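PDB 6ICL: methylxanthine N3-demethylase NdmB from Pseudomonas putida, which uses a Rieske [2Fe-2S] cluster and a non-heme iron to remove the N3-methyl group of theobromine, 3-methylxanthine, caffeine and theophylline as formaldehyde. Local coordinates for residues 37-42 with 286-291; 169-174 with 290-295; 204-209 with 308-313; 245-250 with 263-268. All blocks are in the same frame, centred on the assembly; numbering follows the deposited sequence.

Strand 284-294 of the seven-stranded antiparallel sheet is shared by interactions 1 and 2: interaction 1 packs it against edge strand 37-42 of the Rieske part, and interaction 2 pairs its far end with strand 171-181, their centres about 17 Å apart. Interaction 4 closes a hairpin in the same sheet, its centre about 25 Å from that of interaction 1, and its two segments fall between those of all the others along the chain. Interaction 3 holds a loop to helix 300-319 beside the non-heme iron; Pro209 there touches Phe248 of interaction 4. The sheet thus meets the Rieske domain at interaction 1, while helix 300-319, which follows strand 284-294, leads to the iron at interaction 3.

Interaction 1. Residues 37-42 with 286-291; sequences WHPVCT and RNFMII
Arg286 reaches Val40 through a water that donates to Val40 O at 2.8 Å and accepts a weak bond from Arg286 NE. Arg286 CD lies 3.7 Å from Val40 O, the bend at chi3 (-63°) sets NE beyond it, where the water is met, and NH1 is hydrogen-bonded to Ser178 OG. Two residues on, Phe288 supplies most of this strand's share of the contact. Pro39 CB sits over one ring face, a CH-pi contact 3.9 Å from the centroid. This is interdomain packing: residues 37-42, on the edge strand of the Rieske-domain sheet, run at 81° to residues 286-291 of the catalytic-domain sheet. The ring's far rim reaches the backbone, CE2 lying 3.4 Å from Cys41 C, with Thr42 N at the edge near its plane. Thr42 CG2 touches Phe288 CD2 at 3.8 Å, whereas OG1 turns to Glu45 N as a helix N-cap. Trimming Phe288 to an alanine would probably open a gap under Pro39. Further along, Ile290 rests on Ile146 of strand 146-150.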
loop_
_atom_site.group_PDB
_atom_site.type_symbol
_atom_site.label_atom_id
_atom_site.label_comp_id
_atom_site.label_asym_id
_atom_site.label_seq_id
_atom_site.Cartn_x
_atom_site.Cartn_y
_atom_site.Cartn_z
ATOM N N TRP A 37 22.785 -21.941 25.144
ATOM C CA TRP A 37 22.985 -21.689 23.727
ATOM C C TRP A 37 21.637 -21.489 23.044
ATOM O O TRP A 37 20.731 -22.314 23.193
ATOM C CB TRP A 37 23.714 -22.855 23.067
ATOM C CG TRP A 37 25.110 -23.057 23.536
ATOM C CD1 TRP A 37 25.510 -23.772 24.631
ATOM C CD2 TRP A 37 26.311 -22.586 22.903
ATOM N NE1 TRP A 37 26.874 -23.763 24.722
ATOM C CE2 TRP A 37 27.399 -23.047 23.677
ATOM C CE3 TRP A 37 26.569 -21.817 21.762
ATOM C CZ2 TRP A 37 28.740 -22.767 23.346
ATOM C CZ3 TRP A 37 27.899 -21.533 21.435
ATOM C CH2 TRP A 37 28.968 -22.007 22.230
ATOM N N HIS A 38 21.508 -20.389 22.304
ATOM C CA HIS A 38 20.299 -20.118 21.536
ATOM C C HIS A 38 20.641 -19.946 20.061
ATOM O O HIS A 38 21.660 -19.325 19.725
ATOM C CB HIS A 38 19.609 -18.857 22.033
ATOM C CG HIS A 38 19.179 -18.939 23.460
ATOM N ND1 HIS A 38 18.161 -19.763 23.878
ATOM C CD2 HIS A 38 19.644 -18.315 24.566
ATOM C CE1 HIS A 38 18.021 -19.646 25.186
ATOM N NE2 HIS A 38 18.902 -18.766 25.624
ATOM N N PRO A 39 19.806 -20.456 19.161
ATOM C CA PRO A 39 20.028 -20.221 17.734
ATOM C C PRO A 39 19.596 -18.801 17.369
ATOM O O PRO A 39 18.558 -18.310 17.828
ATOM C CB PRO A 39 19.142 -21.272 17.071
ATOM C CG PRO A 39 17.914 -21.324 18.035
ATOM C CD PRO A 39 18.476 -21.039 19.435
ATOM N N VAL A 40 20.428 -18.119 16.576
ATOM C CA VAL A 40 20.106 -16.762 16.152
ATOM C C VAL A 40 19.791 -16.669 14.659
ATOM O O VAL A 40 19.002 -15.799 14.266
ATOM C CB VAL A 40 21.222 -15.781 16.542
ATOM C CG1 VAL A 40 21.252 -15.607 18.074
ATOM C CG2 VAL A 40 22.583 -16.256 15.973
ATOM N N CYS A 41 20.330 -17.551 13.824
ATOM C CA CYS A 41 19.939 -17.590 12.421
ATOM C C CYS A 41 20.491 -18.878 11.827
ATOM O O CYS A 41 21.353 -19.530 12.417
ATOM C CB CYS A 41 20.463 -16.359 11.650
ATOM S SG CYS A 41 22.291 -16.236 11.686
ATOM N N THR A 42 19.956 -19.262 10.675
ATOM C CA THR A 42 20.582 -20.362 9.966
ATOM C C THR A 42 21.846 -19.848 9.287
ATOM O O THR A 42 22.030 -18.642 9.097
ATOM C CB THR A 42 19.636 -20.975 8.940
ATOM O OG1 THR A 42 19.410 -20.037 7.871
ATOM C CG2 THR A 42 18.292 -21.332 9.601
ATOM N N ARG A 286 11.978 -16.662 17.489
ATOM C CA ARG A 286 12.369 -17.048 16.145
ATOM C C ARG A 286 12.663 -18.532 16.181
ATOM O O ARG A 286 13.452 -18.987 17.013
ATOM C CB ARG A 286 13.596 -16.268 15.668
ATOM C CG ARG A 286 14.101 -16.772 14.308
ATOM C CD ARG A 286 15.283 -15.986 13.828
ATOM N NE ARG A 286 14.952 -14.596 13.594
ATOM C CZ ARG A 286 14.217 -14.144 12.573
ATOM N NH1 ARG A 286 13.697 -14.979 11.656
ATOM N NH2 ARG A 286 14.000 -12.837 12.463
ATOM N N ASN A 287 12.016 -19.275 15.300
ATOM C CA ASN A 287 11.931 -20.712 15.410
ATOM C C ASN A 287 12.650 -21.377 14.246
ATOM O O ASN A 287 12.507 -20.964 13.087
ATOM C CB ASN A 287 10.465 -21.105 15.482
ATOM C CG ASN A 287 9.773 -20.389 16.622
ATOM O OD1 ASN A 287 10.033 -20.702 17.771
ATOM N ND2 ASN A 287 8.952 -19.367 16.315
ATOM N N PHE A 288 13.411 -22.411 14.588
ATOM C CA PHE A 288 14.303 -23.128 13.690
ATOM C C PHE A 288 13.830 -24.565 13.596
ATOM O O PHE A 288 13.789 -25.269 14.610
ATOM C CB PHE A 288 15.727 -23.054 14.218
ATOM C CG PHE A 288 16.271 -21.678 14.204
ATOM C CD1 PHE A 288 15.962 -20.785 15.223
ATOM C CD2 PHE A 288 17.060 -21.249 13.144
ATOM C CE1 PHE A 288 16.439 -19.512 15.206
ATOM C CE2 PHE A 288 17.557 -19.958 13.127
ATOM C CZ PHE A 288 17.238 -19.081 14.146
ATOM N N MET A 289 13.460 -24.995 12.396
ATOM C CA MET A 289 12.993 -26.352 12.174
ATOM C C MET A 289 13.990 -27.120 11.314
ATOM O O MET A 289 14.539 -26.572 10.346
ATOM C CB MET A 289 11.624 -26.340 11.496
ATOM C CG MET A 289 11.094 -27.716 11.172
ATOM S SD MET A 289 9.492 -27.588 10.375
ATOM C CE MET A 289 9.996 -27.254 8.705
ATOM N N ILE A 290 14.216 -28.396 11.667
ATOM C CA ILE A 290 15.039 -29.316 10.884
ATOM C C ILE A 290 14.266 -30.618 10.709
ATOM O O ILE A 290 13.717 -31.162 11.676
ATOM C CB ILE A 290 16.412 -29.566 11.539
ATOM C CG1 ILE A 290 17.188 -28.243 11.595
ATOM C CG2 ILE A 290 17.202 -30.662 10.779
ATOM C CD1 ILE A 290 18.580 -28.323 12.226
ATOM N N ILE A 291 14.187 -31.094 9.472
ATOM C CA ILE A 291 13.547 -32.364 9.144
ATOM C C ILE A 291 14.632 -33.323 8.672
ATOM O O ILE A 291 15.407 -32.987 7.767
ATOM C CB ILE A 291 12.475 -32.178 8.058
ATOM C CG1 ILE A 291 11.475 -31.091 8.469
ATOM C CG2 ILE A 291 11.768 -33.491 7.765
ATOM C CD1 ILE A 291 10.509 -30.702 7.350
HETATM O O HOH W 1 17.416 -14.096 15.795
#

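Interaction 2. Residues 169-174 with 290-295; sequences PDMQVI and IIVREK
The Arg293 guanidinium has the Gln172 amide stacked over one face and a water in its plane at the edge. The amide and guanidinium planes are 28° apart, with Gln172 CD 3.6 Å above the guanidinium. This cross-strand pair belongs to the antiparallel sheet of the catalytic domain, where strand 171-181 is the outermost strand within the chain and runs beside strand 284-294. The pairing puts both side chains on the Ile174 and Ile291 face, toward helix 300-319, and their like chi1 values (60° in Gln172, 80° in Arg293) stand the chains side by side, where amide and guanidinium can overlap. The edge water accepts from Arg293 NH1 at 3.0 Å and donates to Gln172 O and Ile291 O. Salt bridges to Asp296 through NE and to Asp300 through NH1 further fix the guanidinium, and Gln172 OE1 is held by Asp296 N. Ile174 CD1 packs 3.5 Å from Arg293 NH1. Gln172 with Arg293 and Ile174 with Ile291 form hydrogen-bonded pairs, each with two backbone bonds; Gln172 N to Arg293 O is short at 2.6 Å. Val173 and Val292 take the other face; Val292 CG1 meets Met171 CB at 3.8 Å, and Val173 CG1 meets Ile290 CG2 at 3.7 Å. Where the strands run out, Lys295 N makes a weak 3.3 Å bond to Asp170 O.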
loop_
_atom_site.group_PDB
_atom_site.type_symbol
_atom_site.label_atom_id
_atom_site.label_comp_id
_atom_site.label_asym_id
_atom_site.label_seq_id
_atom_site.Cartn_x
_atom_site.Cartn_y
_atom_site.Cartn_z
ATOM N N PRO A 169 24.332 -41.093 7.112
ATOM C CA PRO A 169 24.367 -41.122 5.641
ATOM C C PRO A 169 23.209 -41.878 5.008
ATOM O O PRO A 169 23.062 -41.827 3.779
ATOM C CB PRO A 169 25.712 -41.799 5.340
ATOM C CG PRO A 169 25.916 -42.721 6.490
ATOM C CD PRO A 169 25.347 -41.986 7.703
ATOM N N ASP A 170 22.382 -42.573 5.785
ATOM C CA ASP A 170 21.171 -43.144 5.208
ATOM C C ASP A 170 20.027 -42.143 5.113
ATOM O O ASP A 170 18.980 -42.479 4.545
ATOM C CB ASP A 170 20.695 -44.342 6.024
ATOM C CG ASP A 170 21.590 -45.551 5.868
ATOM O OD1 ASP A 170 22.254 -45.690 4.816
ATOM O OD2 ASP A 170 21.623 -46.360 6.809
ATOM N N MET A 171 20.183 -40.940 5.655
ATOM C CA MET A 171 19.079 -39.994 5.729
ATOM C C MET A 171 19.457 -38.685 5.045
ATOM O O MET A 171 20.614 -38.452 4.689
ATOM C CB MET A 171 18.673 -39.776 7.192
ATOM C CG MET A 171 18.291 -41.096 7.872
ATOM S SD MET A 171 17.549 -40.925 9.499
ATOM C CE MET A 171 15.810 -40.903 9.087
ATOM N N GLN A 172 18.460 -37.831 4.819
ATOM C CA GLN A 172 18.727 -36.516 4.252
ATOM C C GLN A 172 18.061 -35.443 5.103
ATOM O O GLN A 172 17.002 -35.666 5.695
ATOM C CB GLN A 172 18.268 -36.416 2.787
ATOM C CG GLN A 172 16.790 -36.663 2.543
ATOM C CD GLN A 172 16.466 -36.789 1.066
ATOM O OE1 GLN A 172 16.309 -37.896 0.543
ATOM N NE2 GLN A 172 16.372 -35.654 0.379
ATOM N N VAL A 173 18.699 -34.270 5.144
ATOM C CA VAL A 173 18.348 -33.201 6.066
ATOM C C VAL A 173 17.760 -32.017 5.297
ATOM O O VAL A 173 18.190 -31.708 4.174
ATOM C CB VAL A 173 19.586 -32.777 6.879
ATOM C CG1 VAL A 173 19.251 -31.651 7.880
ATOM C CG2 VAL A 173 20.201 -33.985 7.577
ATOM N N ILE A 174 16.761 -31.366 5.906
ATOM C CA ILE A 174 16.270 -30.044 5.510
ATOM C C ILE A 174 16.444 -29.126 6.708
ATOM O O ILE A 174 15.854 -29.371 7.766
ATOM C CB ILE A 174 14.790 -30.059 5.100
ATOM C CG1 ILE A 174 14.521 -30.971 3.915
ATOM C CG2 ILE A 174 14.313 -28.633 4.795
ATOM C CD1 ILE A 174 13.029 -31.311 3.758
ATOM N N ILE A 290 14.216 -28.396 11.667
ATOM C CA ILE A 290 15.039 -29.316 10.884
ATOM C C ILE A 290 14.266 -30.618 10.709
ATOM O O ILE A 290 13.717 -31.162 11.676
ATOM C CB ILE A 290 16.412 -29.566 11.539
ATOM C CG1 ILE A 290 17.188 -28.243 11.595
ATOM C CG2 ILE A 290 17.202 -30.662 10.779
ATOM C CD1 ILE A 290 18.580 -28.323 12.226
ATOM N N ILE A 291 14.187 -31.094 9.472
ATOM C CA ILE A 291 13.547 -32.364 9.144
ATOM C C ILE A 291 14.632 -33.323 8.672
ATOM O O ILE A 291 15.407 -32.987 7.767
ATOM C CB ILE A 291 12.475 -32.178 8.058
ATOM C CG1 ILE A 291 11.475 -31.091 8.469
ATOM C CG2 ILE A 291 11.768 -33.491 7.765
ATOM C CD1 ILE A 291 10.509 -30.702 7.350
ATOM N N VAL A 292 14.707 -34.497 9.297
ATOM C CA VAL A 292 15.632 -35.556 8.903
ATOM C C VAL A 292 14.815 -36.777 8.543
ATOM O O VAL A 292 13.966 -37.219 9.328
ATOM C CB VAL A 292 16.638 -35.904 10.007
ATOM C CG1 VAL A 292 17.701 -36.889 9.454
ATOM C CG2 VAL A 292 17.281 -34.635 10.535
ATOM N N ARG A 293 15.051 -37.304 7.348
ATOM C CA ARG A 293 14.252 -38.406 6.846
ATOM C C ARG A 293 15.145 -39.331 6.034
ATOM O O ARG A 293 16.211 -38.934 5.559
ATOM C CB ARG A 293 13.084 -37.909 5.991
ATOM C CG ARG A 293 13.476 -37.537 4.550
ATOM C CD ARG A 293 12.374 -36.730 3.908
ATOM N NE ARG A 293 12.487 -36.569 2.457
ATOM C CZ ARG A 293 13.041 -35.525 1.840
ATOM N NH1 ARG A 293 13.591 -34.532 2.532
ATOM N NH2 ARG A 293 13.059 -35.482 0.513
ATOM N N GLU A 294 14.689 -40.572 5.879
ATOM C CA GLU A 294 15.394 -41.534 5.043
ATOM C C GLU A 294 15.314 -41.110 3.583
ATOM O O GLU A 294 14.287 -40.597 3.131
ATOM C CB GLU A 294 14.784 -42.926 5.227
ATOM C CG GLU A 294 15.087 -43.540 6.592
ATOM C CD GLU A 294 14.241 -44.756 6.921
ATOM O OE1 GLU A 294 13.478 -45.230 6.042
ATOM O OE2 GLU A 294 14.343 -45.233 8.076
ATOM N N LYS A 295 16.395 -41.335 2.839
ATOM C CA LYS A 295 16.453 -40.855 1.462
ATOM C C LYS A 295 15.312 -41.450 0.652
ATOM O O LYS A 295 14.978 -42.623 0.815
ATOM C CB LYS A 295 17.804 -41.205 0.841
ATOM C CG LYS A 295 18.967 -40.721 1.687
ATOM C CD LYS A 295 20.300 -40.982 1.010
ATOM C CE LYS A 295 21.405 -40.250 1.735
ATOM N NZ LYS A 295 22.658 -40.120 0.937
HETATM O O HOH W 2 14.540 -34.229 5.354
#

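Interaction 3. Residues 204-209 with 308-313; sequences GTLYDP and KRVLDE
Thr205 OG1 donates to Glu313 OE2 over 2.7 Å, the carboxylate receiving it on its syn lone pair. The two side chains come from opposite directions, and the other oxygen, OE1, is hydrogen-bonded to His202 ND1. His202 is an iron ligand, as are His197 and Asp314, the two-histidine-one-carboxylate site of Rieske oxygenases, so Glu313 acts from the second shell and joins the 204-206 loop to helix 300-319 next to the metal. Exchanging Glu313 for an alanine would probably leave Thr205 OG1 and His202 ND1 without their shared carboxylate and the imidazole freer to turn. Thr205 splits its branches: with OG1 beside the backbone N (chi1 -59°), CG2 is turned to Val310 CG2, 3.6 Å away. Leu206 crosses Val310 at about a right angle, CD1 resting 3.9 Å from the same CG2. The nearest atom of the Val310 side chain is about 4 Å from the bound iron. Thr205 OG1 also lies over one face of the Arg309 guanidinium, 3.4 Å from NE, at an angle too poor for a hydrogen bond. Phe306, one turn before Val310, packs against both Thr205 and Leu206.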
loop_
_atom_site.group_PDB
_atom_site.type_symbol
_atom_site.label_atom_id
_atom_site.label_comp_id
_atom_site.label_asym_id
_atom_site.label_seq_id
_atom_site.Cartn_x
_atom_site.Cartn_y
_atom_site.Cartn_z
ATOM N N GLY A 204 -8.201 -31.501 9.895
ATOM C CA GLY A 204 -8.025 -32.096 8.586
ATOM C C GLY A 204 -6.590 -32.321 8.150
ATOM O O GLY A 204 -6.350 -32.624 6.975
ATOM N N THR A 205 -5.625 -32.193 9.046
ATOM C CA THR A 205 -4.221 -32.249 8.657
ATOM C C THR A 205 -3.427 -33.307 9.393
ATOM O O THR A 205 -2.596 -33.976 8.785
ATOM C CB THR A 205 -3.564 -30.880 8.889
ATOM O OG1 THR A 205 -4.256 -29.901 8.113
ATOM C CG2 THR A 205 -2.125 -30.906 8.466
ATOM N N LEU A 206 -3.633 -33.455 10.695
ATOM C CA LEU A 206 -2.852 -34.371 11.515
ATOM C C LEU A 206 -3.799 -35.319 12.244
ATOM O O LEU A 206 -4.779 -34.878 12.857
ATOM C CB LEU A 206 -1.998 -33.601 12.521
ATOM C CG LEU A 206 -0.881 -32.728 11.962
ATOM C CD1 LEU A 206 -0.197 -32.008 13.097
ATOM C CD2 LEU A 206 0.099 -33.589 11.222
ATOM N N TYR A 207 -3.514 -36.614 12.172
ATOM C CA TYR A 207 -4.262 -37.590 12.951
ATOM C C TYR A 207 -3.742 -37.603 14.381
ATOM O O TYR A 207 -2.530 -37.582 14.608
ATOM C CB TYR A 207 -4.131 -38.983 12.329
ATOM C CG TYR A 207 -4.802 -40.086 13.118
ATOM C CD1 TYR A 207 -6.192 -40.191 13.159
ATOM C CD2 TYR A 207 -4.049 -41.037 13.811
ATOM C CE1 TYR A 207 -6.815 -41.202 13.869
ATOM C CE2 TYR A 207 -4.666 -42.058 14.526
ATOM C CZ TYR A 207 -6.052 -42.133 14.549
ATOM O OH TYR A 207 -6.689 -43.137 15.253
ATOM N N ASP A 208 -4.661 -37.625 15.353
ATOM C CA ASP A 208 -4.264 -37.713 16.755
ATOM C C ASP A 208 -4.200 -39.178 17.163
ATOM O O ASP A 208 -5.247 -39.841 17.243
ATOM C CB ASP A 208 -5.232 -36.946 17.652
ATOM C CG ASP A 208 -4.798 -36.936 19.120
ATOM O OD1 ASP A 208 -3.699 -37.443 19.443
ATOM O OD2 ASP A 208 -5.557 -36.404 19.960
ATOM N N PRO A 209 -3.014 -39.733 17.439
ATOM C CA PRO A 209 -2.923 -41.138 17.846
ATOM C C PRO A 209 -3.265 -41.400 19.308
ATOM O O PRO A 209 -3.165 -42.554 19.742
ATOM C CB PRO A 209 -1.453 -41.478 17.563
ATOM C CG PRO A 209 -0.741 -40.179 17.751
ATOM C CD PRO A 209 -1.689 -39.103 17.290
ATOM N N LYS A 308 4.767 -26.275 6.946
ATOM C CA LYS A 308 4.233 -24.916 6.963
ATOM C C LYS A 308 2.715 -24.919 7.123
ATOM O O LYS A 308 2.153 -24.080 7.831
ATOM C CB LYS A 308 4.628 -24.158 5.696
ATOM C CG LYS A 308 4.005 -22.774 5.640
ATOM C CD LYS A 308 4.405 -21.975 4.401
ATOM C CE LYS A 308 3.531 -20.723 4.275
ATOM N NZ LYS A 308 3.639 -19.883 5.493
ATOM N N ARG A 309 2.031 -25.842 6.450
ATOM C CA ARG A 309 0.583 -25.931 6.611
ATOM C C ARG A 309 0.197 -26.160 8.075
ATOM O O ARG A 309 -0.716 -25.515 8.600
ATOM C CB ARG A 309 0.047 -27.047 5.722
ATOM C CG ARG A 309 -1.440 -27.285 5.864
ATOM C CD ARG A 309 -1.859 -28.440 4.975
ATOM N NE ARG A 309 -3.283 -28.743 5.115
ATOM C CZ ARG A 309 -3.864 -29.829 4.615
ATOM N NH1 ARG A 309 -3.141 -30.718 3.941
ATOM N NH2 ARG A 309 -5.163 -30.033 4.802
ATOM N N VAL A 310 0.903 -27.052 8.753
ATOM C CA VAL A 310 0.666 -27.283 10.173
ATOM C C VAL A 310 0.974 -26.024 10.979
ATOM O O VAL A 310 0.173 -25.590 11.819
ATOM C CB VAL A 310 1.499 -28.486 10.636
ATOM C CG1 VAL A 310 1.594 -28.548 12.169
ATOM C CG2 VAL A 310 0.899 -29.772 10.036
ATOM N N LEU A 311 2.144 -25.422 10.733
ATOM C CA LEU A 311 2.528 -24.198 11.436
ATOM C C LEU A 311 1.473 -23.118 11.280
ATOM O O LEU A 311 1.141 -22.410 12.241
ATOM C CB LEU A 311 3.872 -23.692 10.907
ATOM C CG LEU A 311 5.116 -24.535 11.203
ATOM C CD1 LEU A 311 6.312 -23.975 10.413
ATOM C CD2 LEU A 311 5.408 -24.528 12.711
ATOM N N ASP A 312 0.910 -22.991 10.081
ATOM C CA ASP A 312 -0.079 -21.940 9.874
ATOM C C ASP A 312 -1.386 -22.227 10.598
ATOM O O ASP A 312 -2.123 -21.283 10.890
ATOM C CB ASP A 312 -0.357 -21.728 8.380
ATOM C CG ASP A 312 0.778 -21.003 7.675
ATOM O OD1 ASP A 312 1.572 -20.290 8.348
ATOM O OD2 ASP A 312 0.870 -21.162 6.437
ATOM N N GLU A 313 -1.677 -23.494 10.916
ATOM C CA GLU A 313 -2.841 -23.787 11.761
ATOM C C GLU A 313 -2.578 -23.414 13.223
ATOM O O GLU A 313 -3.432 -22.808 13.875
ATOM C CB GLU A 313 -3.227 -25.264 11.622
ATOM C CG GLU A 313 -3.752 -25.583 10.240
ATOM C CD GLU A 313 -3.865 -27.066 9.981
ATOM O OE1 GLU A 313 -3.240 -27.870 10.708
ATOM O OE2 GLU A 313 -4.573 -27.422 9.029
#

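Interaction 4. Residues 245-250 with 263-268; sequences MGDFTY and KLWKDD
Trp265 N bonds Met245 O at 2.9 Å in an almost straight line (177°). Asp247 and Lys263 exchange two backbone bonds, the shorter from Asp247 N to Lys263 O at 2.8 Å. These bonds close the open end of an antiparallel beta hairpin, strands 246-253 and 257-264, within the sheet of the catalytic domain. Gly246 faces Leu264 as a non-hydrogen-bonded pair, Gly246 CA and Leu264 CA only 4.0 Å apart, and Gly246 CA lies close against Lys263 O, where the lack of a side chain suits the spacing. Beyond the backbone, the indole adds a weak bond from Trp265 NE1 to Asp247 OD1 at 3.3 Å, the carboxylate standing at the ring's edge with its plane turned 71° from it. With CG beside the backbone N (chi1 -72°), Trp265 folds back across the other strand and lays one face on it. Gly246 CA sits over the five-membered ring, 3.8 Å from its centroid, a CH-pi contact. Met245 covers the six-membered ring, its CB 3.4 Å from Trp265 CE3 and its CG also over the face. Pro232 touches the indole as well. Leu264 leans back to the strand end, its CD1 3.5 Å from Met245 O.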
loop_
_atom_site.group_PDB
_atom_site.type_symbol
_atom_site.label_atom_id
_atom_site.label_comp_id
_atom_site.label_asym_id
_atom_site.label_seq_id
_atom_site.Cartn_x
_atom_site.Cartn_y
_atom_site.Cartn_z
ATOM N N MET A 245 1.131 -46.348 12.364
ATOM C CA MET A 245 1.404 -46.109 13.773
ATOM C C MET A 245 2.907 -46.128 14.068
ATOM O O MET A 245 3.705 -46.757 13.360
ATOM C CB MET A 245 0.672 -47.146 14.626
ATOM C CG MET A 245 -0.379 -46.564 15.564
ATOM S SD MET A 245 -1.655 -45.616 14.703
ATOM C CE MET A 245 -2.371 -46.881 13.652
ATOM N N GLY A 246 3.286 -45.422 15.134
ATOM C CA GLY A 246 4.689 -45.303 15.482
ATOM C C GLY A 246 4.881 -44.862 16.916
ATOM O O GLY A 246 3.928 -44.550 17.631
ATOM N N ASP A 247 6.140 -44.869 17.338
ATOM C CA ASP A 247 6.525 -44.340 18.638
ATOM C C ASP A 247 7.088 -42.936 18.476
ATOM O O ASP A 247 7.653 -42.599 17.435
ATOM C CB ASP A 247 7.579 -45.215 19.320
ATOM C CG ASP A 247 6.991 -46.482 19.917
ATOM O OD1 ASP A 247 5.850 -46.430 20.425
ATOM O OD2 ASP A 247 7.676 -47.523 19.875
ATOM N N PHE A 248 6.974 -42.148 19.543
ATOM C CA PHE A 248 7.413 -40.758 19.587
ATOM C C PHE A 248 8.399 -40.616 20.738
ATOM O O PHE A 248 8.011 -40.674 21.910
ATOM C CB PHE A 248 6.216 -39.822 19.746
ATOM C CG PHE A 248 5.186 -39.980 18.654
ATOM C CD1 PHE A 248 4.157 -40.913 18.774
ATOM C CD2 PHE A 248 5.259 -39.211 17.502
ATOM C CE1 PHE A 248 3.222 -41.075 17.761
ATOM C CE2 PHE A 248 4.332 -39.365 16.486
ATOM C CZ PHE A 248 3.311 -40.293 16.611
ATOM N N THR A 249 9.667 -40.439 20.405
ATOM C CA THR A 249 10.739 -40.384 21.386
ATOM C C THR A 249 11.311 -38.973 21.397
ATOM O O THR A 249 11.877 -38.522 20.395
ATOM C CB THR A 249 11.816 -41.415 21.045
ATOM O OG1 THR A 249 11.199 -42.697 20.851
ATOM C CG2 THR A 249 12.829 -41.508 22.151
ATOM N N TYR A 250 11.183 -38.289 22.531
ATOM C CA TYR A 250 11.573 -36.892 22.662
ATOM C C TYR A 250 12.847 -36.768 23.474
ATOM O O TYR A 250 12.922 -37.269 24.600
ATOM C CB TYR A 250 10.484 -36.063 23.337
ATOM C CG TYR A 250 9.195 -35.961 22.563
ATOM C CD1 TYR A 250 8.283 -37.005 22.575
ATOM C CD2 TYR A 250 8.868 -34.798 21.859
ATOM C CE1 TYR A 250 7.097 -36.925 21.909
ATOM C CE2 TYR A 250 7.678 -34.705 21.166
ATOM C CZ TYR A 250 6.789 -35.783 21.198
ATOM O OH TYR A 250 5.592 -35.750 20.522
ATOM N N LYS A 263 9.446 -43.448 15.135
ATOM C CA LYS A 263 9.809 -44.778 14.650
ATOM C C LYS A 263 8.528 -45.525 14.302
ATOM O O LYS A 263 7.672 -45.719 15.164
ATOM C CB LYS A 263 10.625 -45.532 15.699
ATOM C CG LYS A 263 11.181 -46.875 15.229
ATOM C CD LYS A 263 11.936 -47.543 16.362
ATOM C CE LYS A 263 12.244 -49.000 16.059
ATOM N NZ LYS A 263 12.759 -49.699 17.274
ATOM N N LEU A 264 8.378 -45.904 13.037
ATOM C CA LEU A 264 7.182 -46.627 12.626
ATOM C C LEU A 264 7.184 -48.040 13.208
ATOM O O LEU A 264 8.236 -48.675 13.336
ATOM C CB LEU A 264 7.089 -46.696 11.100
ATOM C CG LEU A 264 6.657 -45.443 10.335
ATOM C CD1 LEU A 264 5.447 -44.788 10.995
ATOM C CD2 LEU A 264 7.808 -44.452 10.192
ATOM N N TRP A 265 5.991 -48.520 13.571
ATOM C CA TRP A 265 5.849 -49.878 14.086
ATOM C C TRP A 265 6.067 -50.899 12.979
ATOM O O TRP A 265 6.962 -51.749 13.064
ATOM C CB TRP A 265 4.470 -50.055 14.710
ATOM C CG TRP A 265 4.307 -49.341 16.000
ATOM C CD1 TRP A 265 5.273 -48.688 16.706
ATOM C CD2 TRP A 265 3.095 -49.206 16.749
ATOM N NE1 TRP A 265 4.735 -48.149 17.860
ATOM C CE2 TRP A 265 3.401 -48.457 17.908
ATOM C CE3 TRP A 265 1.781 -49.658 16.561
ATOM C CZ2 TRP A 265 2.439 -48.147 18.874
ATOM C CZ3 TRP A 265 0.822 -49.338 17.512
ATOM C CH2 TRP A 265 1.158 -48.591 18.658
ATOM N N LYS A 266 5.239 -50.835 11.940
ATOM C CA LYS A 266 5.440 -51.645 10.748
ATOM C C LYS A 266 6.653 -51.107 10.011
ATOM O O LYS A 266 6.587 -50.009 9.448
ATOM C CB LYS A 266 4.199 -51.604 9.859
ATOM C CG LYS A 266 2.928 -52.135 10.522
ATOM C CD LYS A 266 1.952 -52.702 9.489
ATOM C CE LYS A 266 0.786 -53.412 10.164
ATOM N NZ LYS A 266 0.019 -54.225 9.185
ATOM N N ASP A 267 7.751 -51.877 10.029
ATOM C CA ASP A 267 9.066 -51.496 9.512
ATOM C C ASP A 267 9.812 -50.753 10.618
ATOM O O ASP A 267 9.227 -50.468 11.664
ATOM C CB ASP A 267 8.928 -50.689 8.209
ATOM C CG ASP A 267 10.172 -49.930 7.833
ATOM O OD1 ASP A 267 11.291 -50.400 8.151
ATOM O OD2 ASP A 267 10.021 -48.854 7.211
ATOM N N ASP A 268 11.109 -50.494 10.451
ATOM C CA ASP A 268 11.858 -49.717 11.429
ATOM C C ASP A 268 12.213 -48.328 10.920
ATOM O O ASP A 268 13.180 -47.734 11.400
ATOM C CB ASP A 268 13.130 -50.455 11.847
ATOM C CG ASP A 268 12.852 -51.594 12.799
ATOM O OD1 ASP A 268 12.130 -51.377 13.809
ATOM O OD2 ASP A 268 13.351 -52.708 12.520
#